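Local coordinates for protein carboxynorspermidine decarboxylase (Campylobacter jejuni subsp. jejuni 81116, PDB 3N29) that probably catalyses the pyridoxal-5'-phosphate-dependent decarboxylation of carboxynorspermidine to norspermidine, at residues S316-A321 / Y358-K363; Q294-D299 / Y342-N347; T278-A283 / K369-D374. One frame throughout, in Å; residues are numbered along the deposited sequence.

Interaction 1: residues S316-A321 / Y358-K363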
ATOM      1  N   SER A 316       1.159  -0.110 -16.378  1.00 14.26           N
ATOM      2  CA  SER A 316       0.573  -1.359 -16.832  1.00 14.26           C
ATOM      3  C   SER A 316       0.175  -1.329 -18.279  1.00 14.57           C
ATOM      4  O   SER A 316      -0.343  -0.324 -18.774  1.00 14.26           O
ATOM      5  CB  SER A 316      -0.636  -1.702 -15.974  1.00 14.51           C
ATOM      6  OG  SER A 316      -1.191  -2.977 -16.320  1.00 16.01           O
ATOM      7  N   GLU A 317       0.349  -2.475 -18.936  1.00 12.84           N
ATOM      8  CA  GLU A 317      -0.216  -2.664 -20.239  1.00 13.21           C
ATOM      9  C   GLU A 317      -1.708  -2.923 -20.049  1.00 12.37           C
ATOM     10  O   GLU A 317      -2.171  -3.364 -18.940  1.00 13.45           O
ATOM     11  CB  GLU A 317       0.458  -3.832 -20.983  1.00 12.55           C
ATOM     12  CG  GLU A 317       1.963  -3.645 -21.257  1.00 17.03           C
ATOM     13  CD  GLU A 317       2.318  -2.686 -22.404  1.00 25.49           C
ATOM     14  OE1 GLU A 317       1.374  -2.199 -23.147  1.00 25.19           O
ATOM     15  OE2 GLU A 317       3.560  -2.421 -22.563  1.00 26.58           O
ATOM     16  N   VAL A 318      -2.470  -2.581 -21.076  1.00 11.52           N
ATOM     17  CA  VAL A 318      -3.906  -2.787 -21.119  1.00 10.56           C
ATOM     18  C   VAL A 318      -4.270  -3.553 -22.363  1.00 12.55           C
ATOM     19  O   VAL A 318      -3.714  -3.263 -23.473  1.00 10.78           O
ATOM     20  CB  VAL A 318      -4.650  -1.436 -21.083  1.00 10.80           C
ATOM     21  CG1 VAL A 318      -6.139  -1.568 -21.466  1.00 11.33           C
ATOM     22  CG2 VAL A 318      -4.462  -0.792 -19.687  1.00 10.90           C
ATOM     23  N   LEU A 319      -5.119  -4.559 -22.190  1.00 12.17           N
ATOM     24  CA  LEU A 319      -5.516  -5.417 -23.322  1.00 13.06           C
ATOM     25  C   LEU A 319      -6.158  -4.561 -24.433  1.00 13.23           C
ATOM     26  O   LEU A 319      -6.990  -3.713 -24.134  1.00 12.43           O
ATOM     27  CB  LEU A 319      -6.498  -6.447 -22.863  1.00 14.57           C
ATOM     28  CG  LEU A 319      -7.073  -7.423 -23.877  1.00 13.73           C
ATOM     29  CD1 LEU A 319      -6.035  -8.471 -24.405  1.00 16.50           C
ATOM     30  CD2 LEU A 319      -8.305  -8.126 -23.236  1.00 17.18           C
ATOM     31  N   ASN A 320      -5.709  -4.786 -25.682  1.00 14.02           N
ATOM     32  CA  ASN A 320      -6.167  -4.082 -26.878  1.00 15.76           C
ATOM     33  C   ASN A 320      -5.846  -2.612 -26.885  1.00 16.08           C
ATOM     34  O   ASN A 320      -6.450  -1.878 -27.616  1.00 16.05           O
ATOM     35  CB  ASN A 320      -7.684  -4.235 -27.109  1.00 16.91           C
ATOM     36  CG  ASN A 320      -8.108  -5.673 -27.249  1.00 20.15           C
ATOM     37  OD1 ASN A 320      -7.432  -6.462 -27.892  1.00 18.54           O
ATOM     38  ND2 ASN A 320      -9.210  -6.046 -26.579  1.00 22.74           N
ATOM     39  N   ALA A 321      -4.922  -2.163 -26.049  1.00 15.89           N
ATOM     40  CA  ALA A 321      -4.527  -0.759 -26.071  1.00 14.26           C
ATOM     41  C   ALA A 321      -3.022  -0.640 -26.151  1.00 13.62           C
ATOM     42  O   ALA A 321      -2.272  -1.609 -25.827  1.00 13.34           O
ATOM     43  CB  ALA A 321      -5.090  -0.016 -24.811  1.00 13.96           C
ATOM     44  N   TYR A 358      -3.610   5.980 -22.929  1.00 12.45           N
ATOM     45  CA  TYR A 358      -3.585   4.809 -23.783  1.00 13.11           C
ATOM     46  C   TYR A 358      -4.409   5.043 -25.041  1.00 13.25           C
ATOM     47  O   TYR A 358      -5.387   5.845 -25.044  1.00 12.00           O
ATOM     48  CB  TYR A 358      -4.196   3.606 -23.036  1.00 12.53           C
ATOM     49  CG  TYR A 358      -3.539   3.174 -21.731  1.00 12.69           C
ATOM     50  CD1 TYR A 358      -2.746   2.048 -21.679  1.00 11.89           C
ATOM     51  CD2 TYR A 358      -3.725   3.898 -20.536  1.00 11.31           C
ATOM     52  CE1 TYR A 358      -2.166   1.630 -20.492  1.00 13.41           C
ATOM     53  CE2 TYR A 358      -3.120   3.464 -19.306  1.00 13.89           C
ATOM     54  CZ  TYR A 358      -2.349   2.338 -19.304  1.00 13.06           C
ATOM     55  OH  TYR A 358      -1.790   1.898 -18.122  1.00 13.80           O
ATOM     56  N   ALA A 359      -4.015   4.335 -26.100  1.00 12.98           N
ATOM     57  CA  ALA A 359      -4.609   4.416 -27.386  1.00 13.25           C
ATOM     58  C   ALA A 359      -5.411   3.141 -27.571  1.00 14.03           C
ATOM     59  O   ALA A 359      -4.854   2.037 -27.358  1.00 12.79           O
ATOM     60  CB  ALA A 359      -3.545   4.470 -28.468  1.00 13.12           C
ATOM     61  N   PHE A 360      -6.674   3.323 -27.970  1.00 12.92           N
ATOM     62  CA  PHE A 360      -7.595   2.233 -28.313  1.00 15.66           C
ATOM     63  C   PHE A 360      -8.027   2.329 -29.792  1.00 16.27           C
ATOM     64  O   PHE A 360      -7.953   3.425 -30.381  1.00 16.56           O
ATOM     65  CB  PHE A 360      -8.843   2.303 -27.414  1.00 15.25           C
ATOM     66  CG  PHE A 360      -8.571   2.092 -25.941  1.00 16.64           C
ATOM     67  CD1 PHE A 360      -8.774   0.841 -25.348  1.00 17.01           C
ATOM     68  CD2 PHE A 360      -8.151   3.139 -25.130  1.00 16.73           C
ATOM     69  CE1 PHE A 360      -8.582   0.639 -23.979  1.00 17.81           C
ATOM     70  CE2 PHE A 360      -7.915   2.925 -23.774  1.00 15.92           C
ATOM     71  CZ  PHE A 360      -8.109   1.692 -23.198  1.00 17.27           C
ATOM     72  N   ASP A 361      -8.485   1.196 -30.357  1.00 17.80           N
ATOM     73  CA  ASP A 361      -9.051   1.107 -31.728  1.00 19.84           C
ATOM     74  C   ASP A 361     -10.465   1.635 -31.886  1.00 20.05           C
ATOM     75  O   ASP A 361     -10.941   1.794 -33.008  1.00 20.51           O
ATOM     76  CB  ASP A 361      -9.192  -0.363 -32.134  1.00 21.45           C
ATOM     77  CG  ASP A 361      -7.903  -0.962 -32.542  1.00 26.62           C
ATOM     78  OD1 ASP A 361      -6.860  -0.280 -32.446  1.00 34.43           O
ATOM     79  OD2 ASP A 361      -7.930  -2.122 -33.000  1.00 33.30           O
ATOM     80  N   LYS A 362     -11.171   1.823 -30.785  1.00 20.12           N
ATOM     81  CA  LYS A 362     -12.533   2.366 -30.842  1.00 21.16           C
ATOM     82  C   LYS A 362     -12.817   3.187 -29.594  1.00 19.53           C
ATOM     83  O   LYS A 362     -12.073   3.081 -28.617  1.00 19.71           O
ATOM     84  CB  LYS A 362     -13.530   1.210 -30.958  1.00 21.81           C
ATOM     85  CG  LYS A 362     -13.240   0.088 -30.001  1.00 26.89           C
ATOM     86  CD  LYS A 362     -14.478  -0.841 -29.778  1.00 31.65           C
ATOM     87  CE  LYS A 362     -14.396  -1.497 -28.376  1.00 34.45           C
ATOM     88  NZ  LYS A 362     -15.675  -2.228 -28.005  1.00 36.68           N
ATOM     89  N   LYS A 363     -13.836   4.034 -29.630  1.00 18.84           N
ATOM     90  CA  LYS A 363     -14.148   4.858 -28.487  1.00 18.18           C
ATOM     91  C   LYS A 363     -14.582   3.981 -27.354  1.00 18.02           C
ATOM     92  O   LYS A 363     -15.183   2.947 -27.560  1.00 16.58           O
ATOM     93  CB  LYS A 363     -15.279   5.857 -28.776  1.00 19.23           C
ATOM     94  CG  LYS A 363     -14.857   6.908 -29.752  1.00 22.28           C
ATOM     95  CD  LYS A 363     -16.056   7.778 -30.182  1.00 24.69           C
ATOM     96  CE  LYS A 363     -15.569   8.932 -30.995  1.00 28.05           C
ATOM     97  NZ  LYS A 363     -14.917   9.925 -30.120  1.00 29.99           N
TER
HETATM   98  O   HOH W   1      -0.391   1.883 -15.037  1.00 13.10           O
HETATM   99  O   HOH W   2      -8.644  -1.167 -28.850  1.00 18.12           O
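Tyr-358 reaches along the loop 316-321 and gives its hydroxyl proton to a backbone carbonyl: OH lies 2.7 Å from Ser-316 O, approaching in the carbonyl plane on a lone pair, and the oxygen sits at the edge of the ring. Its CG stands anti to the carbonyl carbon (chi1 -59°), which sends the ring alongside Val-318 toward Ser-316, the valine crossing it at about a right angle. Val-318 divides its methyls between two rings. CG1, anti to the backbone N (chi1 166°), comes to Phe-360 CE1, while CG2 presses on Tyr-358 with 3.4 Å to CE1. Phe-360 turns one face to Ala-321, whose CB lies 3.8 Å from the ring centroid and 17° off the normal, a CH-pi contact shifted toward the rim. Ala-321 CA also sits 3.1 Å from Ala-359 O in a CA-H...O contact. The loop leading into strand 321-325 here meets the end of strand 354-360 in the mixed sheet of the C-terminal domain, and Ile-370 and Phe-372 of strand 369-372 pack on Val-318 too. The one direct hydrogen bond across the contact thus ties an otherwise apolar tyrosine ring to the loop and satisfies a buried carbonyl.

Interaction 2: residues Q294-D299 / Y342-N347; sequences QIAILD and YLLTGN
This is a parallel pairing of two beta strands, 294-298 and 340-345, in the mixed sheet of the C-terminal domain, Ile-295 lying beside Leu-343 and Ile-297 beside Thr-345. The axes of 294-298 and 342-345 come within 4.5 Å at an angle of 23°. Backbone bonds alternate along the pair: Leu-343 N to Gln-294 O (3.0 Å), Ala-296 N to Leu-343 O (2.8 Å), Thr-345 N to Ala-296 O, and Leu-298 N to Thr-345 O (2.9 Å). Ala-296 O also takes a second proton, from Thr-345 OG1 at 3.0 Å, which comes from 43° above the carbonyl plane. A chi1 of 66° makes this possible by setting OG1 between the threonine's own N and carbonyl carbon, while CG2 is left to meet Ile-295 CG2 at 3.6 Å. The sheet belongs to the beta domain that accompanies the PLP-binding beta/alpha barrel in this decarboxylase fold. On the face of Ile-295, Ile-297, Leu-343 and Thr-345, the Ile-295 and Leu-343 side chains run together, CG1 against CB, and Tyr-178 of the second subunit packs on both. On the other face Ala-296 CB meets Leu-344 CD2 and Gln-294 CB lies 3.5 Å from Tyr-342 CD1; Tyr-342 OH bonds to Leu-364 N. Asp-299 bonds through OD2 to Thr-44 OG1 and makes a salt bridge to Lys-122 of the second subunit, whose Arg-180 donates to Gly-346 O.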
ATOM      1  N   GLN A 294      -9.738  13.148 -23.275  1.00  4.85           N
ATOM      2  CA  GLN A 294     -10.798  12.312 -22.807  1.00  4.70           C
ATOM      3  C   GLN A 294     -10.229  11.514 -21.641  1.00  2.41           C
ATOM      4  O   GLN A 294      -9.129  11.048 -21.683  1.00  2.00           O
ATOM      5  CB  GLN A 294     -11.280  11.376 -23.878  1.00  5.66           C
ATOM      6  CG  GLN A 294     -11.833  12.051 -25.091  1.00  9.25           C
ATOM      7  CD  GLN A 294     -13.119  12.650 -24.820  1.00 10.40           C
ATOM      8  OE1 GLN A 294     -14.074  11.977 -24.605  1.00 16.50           O
ATOM      9  NE2 GLN A 294     -13.156  13.930 -24.808  1.00 10.94           N
ATOM     10  N   ILE A 295     -11.009  11.438 -20.590  1.00  2.00           N
ATOM     11  CA  ILE A 295     -10.632  10.760 -19.382  1.00  2.00           C
ATOM     12  C   ILE A 295     -11.678   9.740 -18.969  1.00  2.10           C
ATOM     13  O   ILE A 295     -12.793  10.086 -18.775  1.00  3.23           O
ATOM     14  CB  ILE A 295     -10.473  11.772 -18.246  1.00  2.59           C
ATOM     15  CG1 ILE A 295      -9.488  12.853 -18.646  1.00  5.93           C
ATOM     16  CG2 ILE A 295     -10.022  11.101 -16.991  1.00  2.00           C
ATOM     17  CD1 ILE A 295      -9.507  14.013 -17.801  1.00  6.25           C
ATOM     18  N   ALA A 296     -11.266   8.501 -18.790  1.00  2.79           N
ATOM     19  CA  ALA A 296     -12.131   7.453 -18.331  1.00  3.68           C
ATOM     20  C   ALA A 296     -11.839   7.219 -16.868  1.00  3.29           C
ATOM     21  O   ALA A 296     -10.730   7.009 -16.485  1.00  2.10           O
ATOM     22  CB  ALA A 296     -11.885   6.224 -19.090  1.00  2.31           C
ATOM     23  N   ILE A 297     -12.866   7.275 -16.062  1.00  2.00           N
ATOM     24  CA  ILE A 297     -12.742   7.027 -14.635  1.00  2.00           C
ATOM     25  C   ILE A 297     -13.241   5.599 -14.384  1.00  2.00           C
ATOM     26  O   ILE A 297     -14.396   5.291 -14.672  1.00  2.00           O
ATOM     27  CB  ILE A 297     -13.565   7.989 -13.880  1.00  2.00           C
ATOM     28  CG1 ILE A 297     -13.103   9.426 -14.231  1.00  2.00           C
ATOM     29  CG2 ILE A 297     -13.463   7.714 -12.374  1.00  2.23           C
ATOM     30  CD1 ILE A 297     -13.826  10.600 -13.439  1.00  3.12           C
ATOM     31  N   LEU A 298     -12.373   4.782 -13.871  1.00  2.00           N
ATOM     32  CA  LEU A 298     -12.641   3.375 -13.688  1.00  2.12           C
ATOM     33  C   LEU A 298     -13.036   3.058 -12.256  1.00  4.21           C
ATOM     34  O   LEU A 298     -12.768   3.861 -11.324  1.00  5.06           O
ATOM     35  CB  LEU A 298     -11.448   2.546 -14.057  1.00  3.00           C
ATOM     36  CG  LEU A 298     -10.802   2.933 -15.362  1.00  2.00           C
ATOM     37  CD1 LEU A 298      -9.620   2.022 -15.617  1.00  2.81           C
ATOM     38  CD2 LEU A 298     -11.835   3.022 -16.523  1.00  4.18           C
ATOM     39  N   ASP A 299     -13.494   1.806 -12.023  1.00  4.35           N
ATOM     40  CA  ASP A 299     -13.791   1.355 -10.640  1.00  5.78           C
ATOM     41  C   ASP A 299     -12.644   0.634  -9.954  1.00  6.64           C
ATOM     42  O   ASP A 299     -12.792  -0.292  -9.110  1.00  6.49           O
ATOM     43  CB  ASP A 299     -15.123   0.555 -10.597  1.00  6.20           C
ATOM     44  CG  ASP A 299     -15.105  -0.738 -11.438  1.00  5.16           C
ATOM     45  OD1 ASP A 299     -14.093  -1.034 -12.044  1.00  4.26           O
ATOM     46  OD2 ASP A 299     -16.160  -1.444 -11.469  1.00  9.18           O
ATOM     47  N   TYR A 342      -7.180   7.947 -24.505  1.00 12.11           N
ATOM     48  CA  TYR A 342      -7.805   8.250 -23.214  1.00 12.33           C
ATOM     49  C   TYR A 342      -6.785   8.205 -22.041  1.00 13.14           C
ATOM     50  O   TYR A 342      -5.883   7.312 -22.007  1.00 14.49           O
ATOM     51  CB  TYR A 342      -8.854   7.189 -22.941  1.00 12.74           C
ATOM     52  CG  TYR A 342     -10.086   7.221 -23.822  1.00 10.97           C
ATOM     53  CD1 TYR A 342     -11.227   7.880 -23.418  1.00 13.58           C
ATOM     54  CD2 TYR A 342     -10.111   6.530 -25.014  1.00 14.20           C
ATOM     55  CE1 TYR A 342     -12.377   7.913 -24.209  1.00 16.03           C
ATOM     56  CE2 TYR A 342     -11.223   6.534 -25.814  1.00 16.40           C
ATOM     57  CZ  TYR A 342     -12.353   7.248 -25.411  1.00 18.22           C
ATOM     58  OH  TYR A 342     -13.419   7.205 -26.208  1.00 16.46           O
ATOM     59  N   LEU A 343      -6.935   9.122 -21.096  1.00 13.71           N
ATOM     60  CA  LEU A 343      -6.353   8.979 -19.753  1.00 14.70           C
ATOM     61  C   LEU A 343      -7.235   7.971 -18.979  1.00 14.87           C
ATOM     62  O   LEU A 343      -8.453   8.123 -18.911  1.00 13.38           O
ATOM     63  CB  LEU A 343      -6.294  10.318 -19.021  1.00 15.51           C
ATOM     64  CG  LEU A 343      -5.169  11.269 -19.423  1.00 20.30           C
ATOM     65  CD1 LEU A 343      -5.331  12.659 -18.645  1.00 24.33           C
ATOM     66  CD2 LEU A 343      -3.831  10.585 -19.121  1.00 24.12           C
ATOM     67  N   LEU A 344      -6.647   6.901 -18.482  1.00 13.68           N
ATOM     68  CA  LEU A 344      -7.360   5.952 -17.607  1.00 14.31           C
ATOM     69  C   LEU A 344      -7.012   6.295 -16.174  1.00 13.40           C
ATOM     70  O   LEU A 344      -5.808   6.514 -15.868  1.00 12.42           O
ATOM     71  CB  LEU A 344      -6.883   4.539 -17.878  1.00 13.94           C
ATOM     72  CG  LEU A 344      -7.169   3.992 -19.270  1.00 14.65           C
ATOM     73  CD1 LEU A 344      -6.743   2.496 -19.316  1.00 11.26           C
ATOM     74  CD2 LEU A 344      -8.606   4.164 -19.776  1.00 15.23           C
ATOM     75  N   THR A 345      -8.042   6.459 -15.350  1.00 12.65           N
ATOM     76  CA  THR A 345      -7.862   6.971 -14.039  1.00 12.71           C
ATOM     77  C   THR A 345      -8.697   6.194 -13.053  1.00 13.62           C
ATOM     78  O   THR A 345      -9.628   5.499 -13.455  1.00 14.30           O
ATOM     79  CB  THR A 345      -8.266   8.442 -14.012  1.00 13.85           C
ATOM     80  OG1 THR A 345      -9.654   8.642 -14.248  1.00 13.01           O
ATOM     81  CG2 THR A 345      -7.468   9.292 -15.126  1.00 13.40           C
ATOM     82  N   GLY A 346      -8.439   6.412 -11.766  1.00 14.32           N
ATOM     83  CA  GLY A 346      -9.040   5.622 -10.700  1.00 13.39           C
ATOM     84  C   GLY A 346     -10.148   6.313  -9.943  1.00 13.57           C
ATOM     85  O   GLY A 346     -10.431   7.463 -10.133  1.00 11.90           O
ATOM     86  N   ASN A 347     -10.670   5.586  -8.978  1.00 14.16           N
ATOM     87  CA  ASN A 347     -11.845   5.964  -8.175  1.00 15.18           C
ATOM     88  C   ASN A 347     -11.545   6.456  -6.740  1.00 14.66           C
ATOM     89  O   ASN A 347     -12.491   6.753  -5.978  1.00 15.48           O
ATOM     90  CB  ASN A 347     -12.921   4.882  -8.144  1.00 15.08           C
ATOM     91  CG  ASN A 347     -12.475   3.599  -7.534  1.00 18.11           C
ATOM     92  OD1 ASN A 347     -11.259   3.381  -7.275  1.00 15.88           O
ATOM     93  ND2 ASN A 347     -13.433   2.685  -7.338  1.00 16.18           N
TER

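Interaction 3: residues T278-A283 / K369-D374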
ATOM      1  N   THR A 278       0.017 -14.673 -15.402  1.00 13.76           N
ATOM      2  CA  THR A 278      -1.067 -15.590 -15.118  1.00 12.76           C
ATOM      3  C   THR A 278      -2.455 -14.959 -15.043  1.00 12.42           C
ATOM      4  O   THR A 278      -3.400 -15.637 -14.957  1.00 14.07           O
ATOM      5  CB  THR A 278      -0.818 -16.383 -13.825  1.00 13.11           C
ATOM      6  OG1 THR A 278      -0.770 -15.515 -12.711  1.00 12.69           O
ATOM      7  CG2 THR A 278       0.449 -17.127 -13.914  1.00 13.33           C
ATOM      8  N   GLY A 279      -2.556 -13.649 -14.993  1.00 10.25           N
ATOM      9  CA  GLY A 279      -3.853 -13.035 -14.817  1.00 10.41           C
ATOM     10  C   GLY A 279      -3.920 -11.532 -14.919  1.00 10.00           C
ATOM     11  O   GLY A 279      -2.923 -10.893 -14.929  1.00  9.54           O
ATOM     12  N   ASN A 280      -5.125 -11.002 -14.913  1.00  8.10           N
ATOM     13  CA  ASN A 280      -5.368  -9.593 -15.094  1.00  7.71           C
ATOM     14  C   ASN A 280      -6.276  -8.967 -14.079  1.00  6.86           C
ATOM     15  O   ASN A 280      -6.965  -9.644 -13.430  1.00  8.40           O
ATOM     16  CB  ASN A 280      -5.910  -9.348 -16.498  1.00  8.59           C
ATOM     17  CG  ASN A 280      -5.117 -10.073 -17.551  1.00  8.38           C
ATOM     18  OD1 ASN A 280      -3.936 -10.058 -17.531  1.00  8.49           O
ATOM     19  ND2 ASN A 280      -5.789 -10.692 -18.466  1.00  8.62           N
ATOM     20  N   LEU A 281      -6.229  -7.651 -13.949  1.00  7.54           N
ATOM     21  CA  LEU A 281      -7.164  -6.974 -13.191  1.00  5.20           C
ATOM     22  C   LEU A 281      -8.188  -6.309 -14.109  1.00  7.55           C
ATOM     23  O   LEU A 281      -7.813  -5.489 -14.983  1.00  6.98           O
ATOM     24  CB  LEU A 281      -6.451  -5.950 -12.311  1.00  5.23           C
ATOM     25  CG  LEU A 281      -7.258  -4.876 -11.592  1.00  4.96           C
ATOM     26  CD1 LEU A 281      -8.210  -5.481 -10.617  1.00  6.50           C
ATOM     27  CD2 LEU A 281      -6.319  -3.786 -10.920  1.00  5.87           C
ATOM     28  N   VAL A 282      -9.487  -6.630 -13.917  1.00  6.14           N
ATOM     29  CA  VAL A 282     -10.549  -6.218 -14.780  1.00  6.00           C
ATOM     30  C   VAL A 282     -11.379  -5.171 -14.103  1.00  4.68           C
ATOM     31  O   VAL A 282     -11.788  -5.372 -12.951  1.00  5.12           O
ATOM     32  CB  VAL A 282     -11.449  -7.426 -15.187  1.00  7.65           C
ATOM     33  CG1 VAL A 282     -12.536  -6.875 -16.157  1.00  5.49           C
ATOM     34  CG2 VAL A 282     -10.557  -8.501 -15.808  1.00 13.17           C
ATOM     35  N   ALA A 283     -11.608  -4.044 -14.751  1.00  4.60           N
ATOM     36  CA  ALA A 283     -12.311  -2.922 -14.137  1.00  4.70           C
ATOM     37  C   ALA A 283     -13.306  -2.449 -15.148  1.00  5.47           C
ATOM     38  O   ALA A 283     -13.220  -2.825 -16.341  1.00  6.52           O
ATOM     39  CB  ALA A 283     -11.274  -1.807 -13.825  1.00  5.00           C
ATOM     40  N   LYS A 369     -15.267  -2.804 -20.269  1.00 15.30           N
ATOM     41  CA  LYS A 369     -14.332  -3.432 -19.351  1.00 17.42           C
ATOM     42  C   LYS A 369     -12.916  -3.058 -19.850  1.00 17.70           C
ATOM     43  O   LYS A 369     -12.607  -3.213 -21.077  1.00 17.01           O
ATOM     44  CB  LYS A 369     -14.490  -4.931 -19.372  1.00 18.61           C
ATOM     45  CG  LYS A 369     -15.885  -5.449 -19.027  1.00 22.23           C
ATOM     46  CD  LYS A 369     -16.077  -5.493 -17.553  1.00 24.82           C
ATOM     47  CE  LYS A 369     -17.108  -6.477 -17.138  1.00 25.51           C
ATOM     48  NZ  LYS A 369     -18.449  -6.113 -17.659  1.00 28.59           N
ATOM     49  N   ILE A 370     -12.077  -2.607 -18.914  1.00 14.54           N
ATOM     50  CA  ILE A 370     -10.629  -2.331 -19.117  1.00 13.18           C
ATOM     51  C   ILE A 370      -9.841  -3.428 -18.401  1.00 13.86           C
ATOM     52  O   ILE A 370     -10.081  -3.738 -17.188  1.00 13.27           O
ATOM     53  CB  ILE A 370     -10.240  -1.032 -18.542  1.00 15.95           C
ATOM     54  CG1 ILE A 370     -11.129   0.099 -19.115  1.00 17.75           C
ATOM     55  CG2 ILE A 370      -8.735  -0.817 -18.645  1.00 11.45           C
ATOM     56  CD1 ILE A 370     -10.743   0.426 -20.616  1.00 18.44           C
ATOM     57  N   VAL A 371      -8.974  -4.099 -19.146  1.00 13.31           N
ATOM     58  CA  VAL A 371      -8.247  -5.262 -18.645  1.00 12.40           C
ATOM     59  C   VAL A 371      -6.764  -4.869 -18.490  1.00 12.20           C
ATOM     60  O   VAL A 371      -6.018  -4.667 -19.487  1.00 13.36           O
ATOM     61  CB  VAL A 371      -8.435  -6.475 -19.596  1.00 12.84           C
ATOM     62  CG1 VAL A 371      -7.639  -7.728 -19.115  1.00 11.97           C
ATOM     63  CG2 VAL A 371      -9.931  -6.758 -19.760  1.00 10.86           C
ATOM     64  N   PHE A 372      -6.338  -4.690 -17.254  1.00 11.63           N
ATOM     65  CA  PHE A 372      -4.939  -4.412 -16.917  1.00 12.34           C
ATOM     66  C   PHE A 372      -4.174  -5.755 -16.876  1.00 12.19           C
ATOM     67  O   PHE A 372      -4.471  -6.686 -16.068  1.00 12.57           O
ATOM     68  CB  PHE A 372      -4.824  -3.667 -15.582  1.00 12.26           C
ATOM     69  CG  PHE A 372      -5.363  -2.268 -15.628  1.00 12.87           C
ATOM     70  CD1 PHE A 372      -4.640  -1.273 -16.231  1.00 11.86           C
ATOM     71  CD2 PHE A 372      -6.598  -1.992 -15.143  1.00 12.13           C
ATOM     72  CE1 PHE A 372      -5.198   0.060 -16.296  1.00 10.87           C
ATOM     73  CE2 PHE A 372      -7.180  -0.719 -15.238  1.00 12.84           C
ATOM     74  CZ  PHE A 372      -6.454   0.302 -15.804  1.00  8.87           C
ATOM     75  N   LEU A 373      -3.158  -5.821 -17.719  1.00 11.29           N
ATOM     76  CA  LEU A 373      -2.452  -7.104 -17.977  1.00 13.28           C
ATOM     77  C   LEU A 373      -1.438  -7.416 -16.869  1.00 13.13           C
ATOM     78  O   LEU A 373      -0.718  -6.504 -16.399  1.00 12.59           O
ATOM     79  CB  LEU A 373      -1.737  -7.046 -19.351  1.00 11.92           C
ATOM     80  CG  LEU A 373      -2.697  -6.918 -20.543  1.00 13.93           C
ATOM     81  CD1 LEU A 373      -1.851  -6.844 -21.880  1.00 15.61           C
ATOM     82  CD2 LEU A 373      -3.680  -8.103 -20.629  1.00 15.94           C
ATOM     83  N   ASP A 374      -1.350  -8.694 -16.484  1.00 12.37           N
ATOM     84  CA  ASP A 374      -0.277  -9.197 -15.611  1.00 13.49           C
ATOM     85  C   ASP A 374      -0.303  -8.575 -14.261  1.00 13.24           C
ATOM     86  O   ASP A 374       0.660  -7.901 -13.823  1.00 11.63           O
ATOM     87  CB  ASP A 374       1.095  -9.018 -16.256  1.00 14.58           C
ATOM     88  CG  ASP A 374       2.193  -9.745 -15.502  1.00 16.90           C
ATOM     89  OD1 ASP A 374       1.866 -10.766 -14.811  1.00 15.42           O
ATOM     90  OD2 ASP A 374       3.391  -9.324 -15.657  1.00 18.21           O
TER
HETATM   91  O   HOH W   3       0.066 -11.919 -13.256  1.00 14.32           O
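Leu-281 and Phe-372 face each other as a hydrogen-bonded antiparallel pair, and Ala-283 and Ile-370 form the next such pair along strands 279-283 and 369-372. Each pair is closed by two bonds, among them Phe-372 N to Leu-281 O and Ile-370 N to Ala-283 O, both 2.8 Å. This buried ladder is the tight part of the contact. Beside it the Phe-372 ring has Ile-370 CG2 over one face, 3.7 Å above its plane, and Leu-281 O at its edge, while Leu-298 and Val-318 pack on the same ring. Between the two pairs the valines only approach, Val-282 CG2 to Val-371 CG2 at 4.4 Å.

Asn-280 is also closely held. With CG anti to its carbonyl carbon (chi1 -47°), CB rests against Val-371 CG1 at 3.5 Å, the side chain runs alongside Leu-373, and OD1 accepts from Asp-374 N (3.1 Å, 159° at the hydrogen), in the carbonyl plane. ND2 bonds to Tyr-39 OH.

The two ends, partly exposed, are looser. At one, Lys-369, bent at chi2, lays CD 4.0 Å from Val-282 CG1 before its ammonium goes on to Glu-40 O. At the other a water donates to Asp-374 OD1 at 2.6 Å and is weakly held by Thr-278 N; OD1 also accepts from Gln-277 N. With OD1 and ND2 both engaged, the rotation of the Asn-280 amide is fixed, and its oxygen takes the backbone N-H of Asp-374, two residues on from Phe-372.

How the interactions relate
Reading from the N terminus, the chain first enters interaction 3 at 278-283, and its partner at 369-374 closes the longest loop of the three, with 85 residues between. Both other contacts lie within that loop. Interaction 2 opens at 294-299 and interaction 1 at 316-321; 342-347 then closes interaction 2 before 358-363 closes interaction 1, so these two cross. All three reach one mixed sheet of the C-terminal domain. Strand 340-345 joins interaction 2 to interaction 1 through its neighbour 354-360, with Tyr-358 N probably bonded to Tyr-342 O. Loop 316-321 runs beside 369-374, and Leu-298 and Leu-344 pack on Ile-370, joining interaction 2 to interaction 3 across the curled sheet.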